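5-oxoprolinase subunit C (Escherichia coli, PDB 5DUD) catalyses the ATP-dependent cleavage of 5-oxoproline to L-glutamate, with release of ADP and phosphate. Local coordinates at residues Thr12-Gly17 with Ser127-Leu132; Gly30-Pro35 with Gly108-Leu113. One frame throughout, in Å; residues are numbered along the deposited sequence.

Interaction 1 (Thr12-Gly17 with Ser127-Leu132); sequences TVQDGG and SCSTDL
Thr130 takes hold of the carbonyl of Val13 twice, on an edge strand of the five-stranded antiparallel sheet, with the ST turn of Ser127-Ser129 just before it in a loop of the carboxyltransferase domain. The backbone N of Thr130 lies 3.1 Å from Val13 O, nearly in line with the C=O bond, while its hydroxyl OG1 comes in 2.8 Å from Val13 O at a C=O...OG1 angle of 127°, tilted out of the carbonyl plane. One buried acceptor is gripped by main chain and side chain of the same residue. A chi1 of -42° sets OG1 beside the backbone N of Thr130, so that it reaches the same oxygen. Farther along, Asp15 N donates to Ser129 OG at 3.2 Å. At the other end the methyls Thr12 CG2 and Leu132 CD2 meet tip to tip, 4.1 Å apart. Behind this first shell, Thr12 and Gln14 pair through their backbones with Glu54 and Ala52 of strand 52-56, and Arg18 NH2 binds Ser129 O. The loop therefore covers a sheet edge whose other flank is already paired. The turn positions Ser129: its backbone N donates to Ser127 OG at 3.2 Å with an N-H...O angle of 169°.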
loop_
_atom_site.group_PDB
_atom_site.type_symbol
_atom_site.label_atom_id
_atom_site.label_comp_id
_atom_site.label_asym_id
_atom_site.label_seq_id
_atom_site.Cartn_x
_atom_site.Cartn_y
_atom_site.Cartn_z
ATOM N N THR A 12 11.073 -5.369 -10.849
ATOM C CA THR A 12 10.290 -6.333 -10.060
ATOM C C THR A 12 9.163 -6.960 -10.876
ATOM O O THR A 12 8.738 -6.387 -11.877
ATOM C CB THR A 12 9.659 -5.643 -8.826
ATOM O OG1 THR A 12 8.801 -4.575 -9.251
ATOM C CG2 THR A 12 10.685 -5.144 -7.851
ATOM N N VAL A 13 8.635 -8.105 -10.399
ATOM C CA VAL A 13 7.486 -8.791 -11.008
ATOM C C VAL A 13 6.219 -8.177 -10.409
ATOM O O VAL A 13 6.009 -8.301 -9.200
ATOM C CB VAL A 13 7.528 -10.325 -10.779
ATOM C CG1 VAL A 13 6.429 -11.028 -11.575
ATOM C CG2 VAL A 13 8.900 -10.907 -11.119
ATOM N N GLN A 14 5.392 -7.505 -11.226
ATOM C CA GLN A 14 4.182 -6.851 -10.743
ATOM C C GLN A 14 2.939 -7.425 -11.411
ATOM O O GLN A 14 2.979 -7.851 -12.561
ATOM C CB GLN A 14 4.268 -5.332 -10.969
ATOM C CG GLN A 14 5.357 -4.644 -10.138
ATOM C CD GLN A 14 5.134 -4.721 -8.639
ATOM O OE1 GLN A 14 4.017 -4.908 -8.151
ATOM N NE2 GLN A 14 6.198 -4.559 -7.866
ATOM N N ASP A 15 1.843 -7.450 -10.637
ATOM C CA ASP A 15 0.529 -8.005 -10.979
ATOM C C ASP A 15 -0.582 -6.929 -10.829
ATOM O O ASP A 15 -0.277 -5.747 -10.672
ATOM C CB ASP A 15 0.268 -9.174 -9.996
ATOM C CG ASP A 15 -0.480 -10.348 -10.576
ATOM O OD1 ASP A 15 0.113 -11.082 -11.386
ATOM O OD2 ASP A 15 -1.652 -10.553 -10.196
ATOM N N GLY A 16 -1.851 -7.351 -10.879
ATOM C CA GLY A 16 -3.004 -6.500 -10.591
ATOM C C GLY A 16 -3.016 -5.959 -9.171
ATOM O O GLY A 16 -3.366 -4.796 -8.959
ATOM N N GLY A 17 -2.645 -6.800 -8.204
ATOM C CA GLY A 17 -2.571 -6.410 -6.801
ATOM C C GLY A 17 -3.014 -7.483 -5.829
ATOM O O GLY A 17 -3.873 -8.314 -6.140
ATOM N N SER A 127 -1.806 -13.329 -5.590
ATOM C CA SER A 127 -1.085 -12.271 -6.311
ATOM C C SER A 127 0.415 -12.575 -6.383
ATOM O O SER A 127 0.961 -13.208 -5.479
ATOM C CB SER A 127 -1.307 -10.921 -5.626
ATOM O OG SER A 127 -0.519 -9.894 -6.203
ATOM N N CYS A 128 1.068 -12.111 -7.461
ATOM C CA CYS A 128 2.499 -12.281 -7.706
ATOM C C CYS A 128 3.245 -10.934 -7.579
ATOM O O CYS A 128 4.421 -10.854 -7.939
ATOM C CB CYS A 128 2.710 -12.900 -9.084
ATOM S SG CYS A 128 1.761 -14.418 -9.367
ATOM N N SER A 129 2.582 -9.892 -7.035
ATOM C CA SER A 129 3.200 -8.578 -6.857
ATOM C C SER A 129 4.289 -8.625 -5.802
ATOM O O SER A 129 4.054 -9.121 -4.700
ATOM C CB SER A 129 2.159 -7.541 -6.460
ATOM O OG SER A 129 1.264 -7.300 -7.531
ATOM N N THR A 130 5.459 -8.060 -6.118
ATOM C CA THR A 130 6.607 -8.060 -5.214
ATOM C C THR A 130 6.447 -6.982 -4.148
ATOM O O THR A 130 6.299 -5.804 -4.485
ATOM C CB THR A 130 7.917 -7.842 -5.990
ATOM O OG1 THR A 130 7.885 -8.602 -7.195
ATOM C CG2 THR A 130 9.147 -8.237 -5.186
ATOM N N ASP A 131 6.472 -7.389 -2.871
ATOM C CA ASP A 131 6.409 -6.479 -1.730
ATOM C C ASP A 131 7.830 -6.397 -1.162
ATOM O O ASP A 131 8.301 -7.346 -0.534
ATOM C CB ASP A 131 5.378 -6.986 -0.707
ATOM C CG ASP A 131 4.848 -5.922 0.240
ATOM O OD1 ASP A 131 5.540 -4.898 0.435
ATOM O OD2 ASP A 131 3.754 -6.126 0.810
ATOM N N LEU A 132 8.538 -5.301 -1.463
ATOM C CA LEU A 132 9.943 -5.129 -1.086
ATOM C C LEU A 132 10.132 -4.824 0.406
ATOM O O LEU A 132 11.193 -5.141 0.942
ATOM C CB LEU A 132 10.583 -4.016 -1.928
ATOM C CG LEU A 132 10.587 -4.260 -3.440
ATOM C CD1 LEU A 132 10.704 -2.956 -4.199
ATOM C CD2 LEU A 132 11.699 -5.207 -3.847
#

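Interaction 2 (Gly30-Pro35 with Gly108-Leu113); sequences GALDMP and GMRSYL
Tyr112 points its ring from strand 110-115, in the five-stranded antiparallel sheet, at the N-terminal end of helix 34-44, where Asp33 is the N-cap; both segments belong to the cyclophilin-like carboxyltransferase domain (subdomains A and B). With CG anti to its carbonyl carbon (chi1 -60°), the ring reaches across to the turn. The phenol oxygen accepts from the backbone: Asp33 N to Tyr112 OH is 3.0 Å, with an N-H...O angle of 162°. Asp33 CB packs 3.5 Å from Tyr112 OH, Asp33 O lies over one ring face, 3.9 Å from Tyr112 CZ, and the methyl Ala31 CB approaches obliquely, 3.5 Å from Tyr112 CE2. Two residues earlier on the same side of the strand, extended Arg110 crosses Leu32, whose CD2 sits over a guanidinium face, 3.7 Å from Arg110 CZ, with Arg110 NH1 held by Ala270 O. Glu54 OE2 bonds both Tyr112 OH and Leu32 N, joining ring and turn from the neighbouring strand. A phenylalanine here would probably leave Asp33 N without its acceptor across the contact and strip Glu54 OE2 of one of its two partners. Asp33 OD2 binds Gln271 NE2 and Trp170 NE1, and its OD1 caps Ala36 N.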
loop_
_atom_site.group_PDB
_atom_site.type_symbol
_atom_site.label_atom_id
_atom_site.label_comp_id
_atom_site.label_asym_id
_atom_site.label_seq_id
_atom_site.Cartn_x
_atom_site.Cartn_y
_atom_site.Cartn_z
ATOM N N GLY A 30 1.316 -4.011 -6.772
ATOM C CA GLY A 30 0.934 -4.079 -8.176
ATOM C C GLY A 30 1.619 -2.969 -8.938
ATOM O O GLY A 30 2.394 -2.206 -8.353
ATOM N N ALA A 31 1.366 -2.880 -10.246
ATOM C CA ALA A 31 2.005 -1.862 -11.082
ATOM C C ALA A 31 1.561 -0.449 -10.709
ATOM O O ALA A 31 0.381 -0.217 -10.447
ATOM C CB ALA A 31 1.712 -2.117 -12.556
ATOM N N LEU A 32 2.527 0.471 -10.641
ATOM C CA LEU A 32 2.275 1.890 -10.365
ATOM C C LEU A 32 1.447 2.462 -11.524
ATOM O O LEU A 32 0.427 3.112 -11.298
ATOM C CB LEU A 32 3.605 2.657 -10.181
ATOM C CG LEU A 32 4.012 3.020 -8.743
ATOM C CD1 LEU A 32 3.817 1.858 -7.783
ATOM C CD2 LEU A 32 5.451 3.494 -8.696
ATOM N N ASP A 33 1.849 2.133 -12.761
ATOM C CA ASP A 33 1.117 2.476 -13.975
ATOM C C ASP A 33 0.273 1.247 -14.330
ATOM O O ASP A 33 0.673 0.426 -15.154
ATOM C CB ASP A 33 2.094 2.877 -15.100
ATOM C CG ASP A 33 1.461 3.612 -16.265
ATOM O OD1 ASP A 33 0.424 3.140 -16.774
ATOM O OD2 ASP A 33 2.040 4.626 -16.711
ATOM N N MET A 34 -0.875 1.092 -13.651
ATOM C CA MET A 34 -1.767 -0.048 -13.887
ATOM C C MET A 34 -2.218 -0.119 -15.351
ATOM O O MET A 34 -2.177 -1.215 -15.900
ATOM C CB MET A 34 -2.996 -0.027 -12.950
ATOM C CG MET A 34 -2.782 -0.705 -11.602
ATOM S SD MET A 34 -2.219 -2.433 -11.655
ATOM C CE MET A 34 -3.313 -3.081 -12.856
ATOM N N PRO A 35 -2.592 1.004 -16.012
ATOM C CA PRO A 35 -2.987 0.944 -17.433
ATOM C C PRO A 35 -1.889 0.440 -18.376
ATOM O O PRO A 35 -2.222 -0.171 -19.385
ATOM C CB PRO A 35 -3.335 2.403 -17.757
ATOM C CG PRO A 35 -3.696 3.001 -16.457
ATOM C CD PRO A 35 -2.739 2.375 -15.493
ATOM N N GLY A 108 9.576 9.932 -19.377
ATOM C CA GLY A 108 8.987 8.887 -18.550
ATOM C C GLY A 108 9.941 8.313 -17.519
ATOM O O GLY A 108 11.081 8.768 -17.398
ATOM N N MET A 109 9.469 7.307 -16.770
ATOM C CA MET A 109 10.244 6.638 -15.719
ATOM C C MET A 109 10.109 5.119 -15.772
ATOM O O MET A 109 11.121 4.436 -15.906
ATOM C CB MET A 109 9.796 7.117 -14.324
ATOM C CG MET A 109 10.361 8.451 -13.918
ATOM S SD MET A 109 12.072 8.372 -13.328
ATOM C CE MET A 109 11.856 7.460 -11.802
ATOM N N ARG A 110 8.882 4.585 -15.601
ATOM C CA ARG A 110 8.654 3.139 -15.537
ATOM C C ARG A 110 8.175 2.522 -16.867
ATOM O O ARG A 110 7.315 3.083 -17.541
ATOM C CB ARG A 110 7.659 2.813 -14.413
ATOM C CG ARG A 110 8.303 2.942 -13.029
ATOM C CD ARG A 110 7.344 3.341 -11.929
ATOM N NE ARG A 110 8.060 3.696 -10.696
ATOM C CZ ARG A 110 8.488 4.916 -10.357
ATOM N NH1 ARG A 110 8.276 5.956 -11.161
ATOM N NH2 ARG A 110 9.128 5.105 -9.207
ATOM N N SER A 111 8.740 1.345 -17.219
ATOM C CA SER A 111 8.431 0.574 -18.428
ATOM C C SER A 111 8.010 -0.839 -18.034
ATOM O O SER A 111 8.500 -1.358 -17.035
ATOM C CB SER A 111 9.653 0.532 -19.348
ATOM O OG SER A 111 9.346 0.058 -20.651
ATOM N N TYR A 112 7.106 -1.461 -18.807
ATOM C CA TYR A 112 6.606 -2.806 -18.492
ATOM C C TYR A 112 6.879 -3.785 -19.634
ATOM O O TYR A 112 6.856 -3.393 -20.795
ATOM C CB TYR A 112 5.105 -2.758 -18.160
ATOM C CG TYR A 112 4.821 -1.868 -16.973
ATOM C CD1 TYR A 112 4.795 -0.484 -17.108
ATOM C CD2 TYR A 112 4.700 -2.397 -15.694
ATOM C CE1 TYR A 112 4.651 0.348 -16.004
ATOM C CE2 TYR A 112 4.522 -1.575 -14.584
ATOM C CZ TYR A 112 4.499 -0.200 -14.744
ATOM O OH TYR A 112 4.315 0.635 -13.667
ATOM N N LEU A 113 7.152 -5.058 -19.288
ATOM C CA LEU A 113 7.442 -6.123 -20.246
ATOM C C LEU A 113 6.599 -7.368 -19.923
ATOM O O LEU A 113 6.806 -7.997 -18.885
ATOM C CB LEU A 113 8.948 -6.455 -20.215
ATOM C CG LEU A 113 9.414 -7.651 -21.051
ATOM C CD1 LEU A 113 8.997 -7.506 -22.501
ATOM C CD2 LEU A 113 10.908 -7.822 -20.967
#

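In the fold
From the N terminus the chain first lays down strand 12-14, one edge of the five-stranded sheet, then runs through 30-35 into helix 34-44. Strand 52-56 follows and separates 12-14 from 110-115 in the sheet order. When strand 110-115 is reached, interaction 2 closes a loop of 72 residues. The chain then carries on to 127-132, where interaction 1 closes a longer one of 109 residues, with interaction 2 nested inside. Their centres are about 12 Å apart, and they touch: Ser129 OG lies 3.3 Å from Gly30 CA. One ties a loop to the sheet's edge, the other ties a helix start to an inner strand.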